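Local coordinates for sterol regulatory element-binding protein cleavage-activating protein (Schizosaccharomyces pombe, PDB 4YHC) that escorts sre1 for processing at low sterol or oxygen, probably binding it through this cytoplasmic WD40 domain, at residues I36-F45 / S441-V452. The protein carries 9 engineered substitutions. Sequence-based numbering, arbitrary orientation.
Sequences IAVSENYKTF and SLAVSDRCVAIV
Strands 36-38 and 441-445 run nearly parallel, at 15°, with axes 7.4 Å apart and no direct hydrogen bond between them. Each is the outermost strand of its four-stranded antiparallel sheet, so the contact joins two neighbouring blades of the WD40 beta-propeller. In one, strand 20-24 pairs with strand 456-462 and closes the ring; the other spans strands 33-38 to 63-68. Apolar side chains fill the seam. Ile-36 and Leu-442 lie alongside each other, pointing opposite ways, with Ile-36 CD1 3.5 Å from Leu-442 CB. With chi1 at 56°, CG1 of Ile-36 sits between its own N and carbonyl carbon and carries CD1 to Leu-442, while CG2, anti to the carbonyl carbon, meets Val-452 CG2 at 3.8 Å. An alanine here would lose both branches and is likely to open a gap beside Leu-442 and Val-452. Leu-442 CD2 lies against the backbone of Ala-37, 3.6 Å from its CA. Val-444 CG2 touches both Val-38 CG2 and Phe-45 CD1, set roughly perpendicular to each side chain. Phe-45 CE1 also reaches the methyl of Ala-450. Nearer the turns, a water bridges the blades, donating to Tyr-42 O at 2.7 Å and to Val-444 O at 3.1 Å.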
loop_
_atom_site.group_PDB
_atom_site.type_symbol
_atom_site.label_atom_id
_atom_site.label_comp_id
_atom_site.label_asym_id
_atom_site.label_seq_id
_atom_site.Cartn_x
_atom_site.Cartn_y
_atom_site.Cartn_z
ATOM N N ILE A 36 5.217 7.899 4.708
ATOM C CA ILE A 36 5.768 6.603 5.060
ATOM C C ILE A 36 5.597 5.602 3.901
ATOM O O ILE A 36 4.711 5.759 3.041
ATOM C CB ILE A 36 5.138 6.062 6.331
ATOM C CG1 ILE A 36 3.585 5.979 6.215
ATOM C CG2 ILE A 36 5.571 6.894 7.541
ATOM C CD1 ILE A 36 2.963 5.233 7.344
ATOM N N ALA A 37 6.448 4.576 3.867
ATOM C CA ALA A 37 6.376 3.596 2.814
ATOM C C ALA A 37 6.916 2.260 3.298
ATOM O O ALA A 37 7.638 2.195 4.261
ATOM C CB ALA A 37 7.173 4.084 1.590
ATOM N N VAL A 38 6.528 1.190 2.619
ATOM C CA VAL A 38 7.003 -0.115 2.970
ATOM C C VAL A 38 7.268 -0.916 1.730
ATOM O O VAL A 38 6.607 -0.755 0.707
ATOM C CB VAL A 38 5.986 -0.810 3.905
ATOM C CG1 VAL A 38 4.777 -1.227 3.138
ATOM C CG2 VAL A 38 6.616 -2.006 4.565
ATOM N N SER A 39 8.256 -1.800 1.784
ATOM C CA SER A 39 8.565 -2.563 0.608
ATOM C C SER A 39 7.483 -3.576 0.348
ATOM O O SER A 39 6.766 -4.044 1.265
ATOM C CB SER A 39 9.955 -3.266 0.723
ATOM O OG SER A 39 10.130 -4.071 1.865
ATOM N N GLU A 40 7.430 -3.981 -0.904
ATOM C CA GLU A 40 6.432 -4.960 -1.364
ATOM C C GLU A 40 6.468 -6.268 -0.623
ATOM O O GLU A 40 5.464 -6.890 -0.540
ATOM C CB GLU A 40 6.650 -5.304 -2.824
ATOM C CG GLU A 40 5.352 -5.348 -3.602
ATOM C CD GLU A 40 5.115 -4.027 -4.300
ATOM O OE1 GLU A 40 4.096 -3.371 -3.966
ATOM O OE2 GLU A 40 5.975 -3.637 -5.166
ATOM N N ASN A 41 7.633 -6.689 -0.142
ATOM C CA ASN A 41 7.786 -7.913 0.623
ATOM C C ASN A 41 7.591 -7.652 2.090
ATOM O O ASN A 41 7.704 -8.553 2.857
ATOM C CB ASN A 41 9.158 -8.620 0.356
ATOM C CG ASN A 41 10.361 -7.842 0.893
ATOM O OD1 ASN A 41 10.260 -6.659 1.227
ATOM N ND2 ASN A 41 11.542 -8.493 0.917
ATOM N N TYR A 42 7.202 -6.432 2.462
ATOM C CA TYR A 42 6.978 -6.045 3.869
ATOM C C TYR A 42 8.208 -6.165 4.752
ATOM O O TYR A 42 8.111 -6.224 5.946
ATOM C CB TYR A 42 5.757 -6.755 4.464
ATOM C CG TYR A 42 4.514 -6.442 3.675
ATOM C CD1 TYR A 42 3.894 -5.218 3.802
ATOM C CD2 TYR A 42 3.990 -7.350 2.732
ATOM C CE1 TYR A 42 2.756 -4.909 3.070
ATOM C CE2 TYR A 42 2.867 -7.032 1.965
ATOM C CZ TYR A 42 2.263 -5.825 2.142
ATOM O OH TYR A 42 1.168 -5.482 1.392
ATOM N N LYS A 43 9.397 -6.134 4.172
ATOM C CA LYS A 43 10.573 -6.219 5.012
ATOM C C LYS A 43 11.057 -4.879 5.529
ATOM O O LYS A 43 11.555 -4.784 6.685
ATOM C CB LYS A 43 11.695 -6.911 4.239
ATOM C CG LYS A 43 13.029 -6.962 4.942
ATOM C CD LYS A 43 13.873 -8.000 4.204
ATOM C CE LYS A 43 14.614 -7.367 3.082
ATOM N NZ LYS A 43 15.793 -6.767 3.691
ATOM N N THR A 44 10.922 -3.842 4.703
ATOM C CA THR A 44 11.620 -2.593 4.946
ATOM C C THR A 44 10.635 -1.450 4.936
ATOM O O THR A 44 9.820 -1.340 4.029
ATOM C CB THR A 44 12.717 -2.342 3.893
ATOM O OG1 THR A 44 13.673 -3.405 3.875
ATOM C CG2 THR A 44 13.536 -1.043 4.200
ATOM N N PHE A 45 10.744 -0.610 5.957
ATOM C CA PHE A 45 9.866 0.541 6.185
ATOM C C PHE A 45 10.710 1.795 6.067
ATOM O O PHE A 45 11.862 1.806 6.532
ATOM C CB PHE A 45 9.329 0.457 7.626
ATOM C CG PHE A 45 8.356 1.565 7.999
ATOM C CD1 PHE A 45 7.024 1.461 7.675
ATOM C CD2 PHE A 45 8.788 2.660 8.679
ATOM C CE1 PHE A 45 6.110 2.444 8.061
ATOM C CE2 PHE A 45 7.920 3.656 9.048
ATOM C CZ PHE A 45 6.572 3.543 8.767
ATOM N N SER A 441 -1.096 6.660 7.609
ATOM C CA SER A 441 -1.000 5.316 8.124
ATOM C C SER A 441 -0.853 4.334 7.021
ATOM O O SER A 441 -1.216 4.644 5.910
ATOM C CB SER A 441 -2.181 5.018 9.064
ATOM O OG SER A 441 -3.384 5.116 8.335
ATOM N N LEU A 442 -0.224 3.193 7.295
ATOM C CA LEU A 442 0.069 2.188 6.260
ATOM C C LEU A 442 0.113 0.761 6.841
ATOM O O LEU A 442 0.629 0.538 7.955
ATOM C CB LEU A 442 1.401 2.558 5.643
ATOM C CG LEU A 442 1.792 2.006 4.316
ATOM C CD1 LEU A 442 0.901 2.492 3.191
ATOM C CD2 LEU A 442 3.243 2.390 4.082
ATOM N N ALA A 443 -0.413 -0.198 6.101
ATOM C CA ALA A 443 -0.312 -1.571 6.504
ATOM C C ALA A 443 1.140 -2.006 6.411
ATOM O O ALA A 443 1.810 -1.674 5.416
ATOM C CB ALA A 443 -1.162 -2.470 5.609
ATOM N N VAL A 444 1.573 -2.806 7.384
ATOM C CA VAL A 444 2.882 -3.353 7.385
ATOM C C VAL A 444 2.959 -4.870 7.329
ATOM O O VAL A 444 4.026 -5.432 7.174
ATOM C CB VAL A 444 3.556 -2.625 8.570
ATOM C CG1 VAL A 444 3.715 -3.390 9.851
ATOM C CG2 VAL A 444 4.581 -1.675 8.101
ATOM N N SER A 445 1.819 -5.532 7.420
ATOM C CA SER A 445 1.703 -6.937 7.262
ATOM C C SER A 445 0.188 -7.254 7.286
ATOM O O SER A 445 -0.633 -6.347 7.485
ATOM C CB SER A 445 2.415 -7.713 8.407
ATOM O OG SER A 445 1.641 -7.857 9.619
ATOM N N ASP A 446 -0.139 -8.529 7.090
ATOM C CA ASP A 446 -1.497 -9.028 7.221
ATOM C C ASP A 446 -2.124 -8.841 8.650
ATOM O O ASP A 446 -3.337 -8.992 8.821
ATOM C CB ASP A 446 -1.522 -10.473 6.837
ATOM C CG ASP A 446 -1.317 -10.713 5.341
ATOM O OD1 ASP A 446 -1.403 -9.771 4.521
ATOM O OD2 ASP A 446 -1.119 -11.910 4.975
ATOM N N ARG A 447 -1.314 -8.559 9.653
ATOM C CA ARG A 447 -1.824 -8.329 10.990
ATOM C C ARG A 447 -1.258 -7.100 11.682
ATOM O O ARG A 447 -1.310 -6.982 12.911
ATOM C CB ARG A 447 -1.513 -9.533 11.883
ATOM C CG ARG A 447 -2.217 -10.839 11.496
ATOM C CD ARG A 447 -1.795 -11.949 12.510
ATOM N NE ARG A 447 -1.711 -13.255 11.889
ATOM C CZ ARG A 447 -0.844 -14.220 12.179
ATOM N NH1 ARG A 447 0.130 -14.092 13.093
ATOM N NH2 ARG A 447 -0.953 -15.354 11.511
ATOM N N CYS A 448 -0.638 -6.212 10.946
ATOM C CA CYS A 448 0.035 -5.088 11.583
ATOM C C CYS A 448 0.048 -3.861 10.689
ATOM O O CYS A 448 0.097 -3.960 9.447
ATOM C CB CYS A 448 1.461 -5.449 11.995
ATOM S SG CYS A 448 2.142 -4.329 13.211
ATOM N N VAL A 449 -0.032 -2.714 11.339
ATOM C CA VAL A 449 -0.106 -1.431 10.734
ATOM C C VAL A 449 0.857 -0.477 11.419
ATOM O O VAL A 449 1.231 -0.659 12.584
ATOM C CB VAL A 449 -1.597 -1.112 10.897
ATOM C CG1 VAL A 449 -2.028 -0.148 11.979
ATOM C CG2 VAL A 449 -2.431 -1.518 9.730
ATOM N N ALA A 450 1.287 0.517 10.672
ATOM C CA ALA A 450 2.015 1.666 11.194
ATOM C C ALA A 450 1.128 2.918 11.124
ATOM O O ALA A 450 0.529 3.216 10.061
ATOM C CB ALA A 450 3.303 1.910 10.396
ATOM N N ILE A 451 1.064 3.635 12.244
ATOM C CA ILE A 451 0.275 4.857 12.375
ATOM C C ILE A 451 1.248 5.961 12.838
ATOM O O ILE A 451 1.838 5.863 13.885
ATOM C CB ILE A 451 -0.862 4.726 13.403
ATOM C CG1 ILE A 451 -1.854 3.687 12.901
ATOM C CG2 ILE A 451 -1.606 6.063 13.531
ATOM C CD1 ILE A 451 -3.002 3.396 13.850
ATOM N N VAL A 452 1.353 7.037 12.059
ATOM C CA VAL A 452 2.195 8.180 12.430
ATOM C C VAL A 452 1.526 8.981 13.550
ATOM O O VAL A 452 0.322 9.277 13.515
ATOM C CB VAL A 452 2.481 9.084 11.218
ATOM C CG1 VAL A 452 3.131 10.418 11.606
ATOM C CG2 VAL A 452 3.419 8.365 10.242
HETATM O O HOH W 1 6.549 -6.920 8.088
#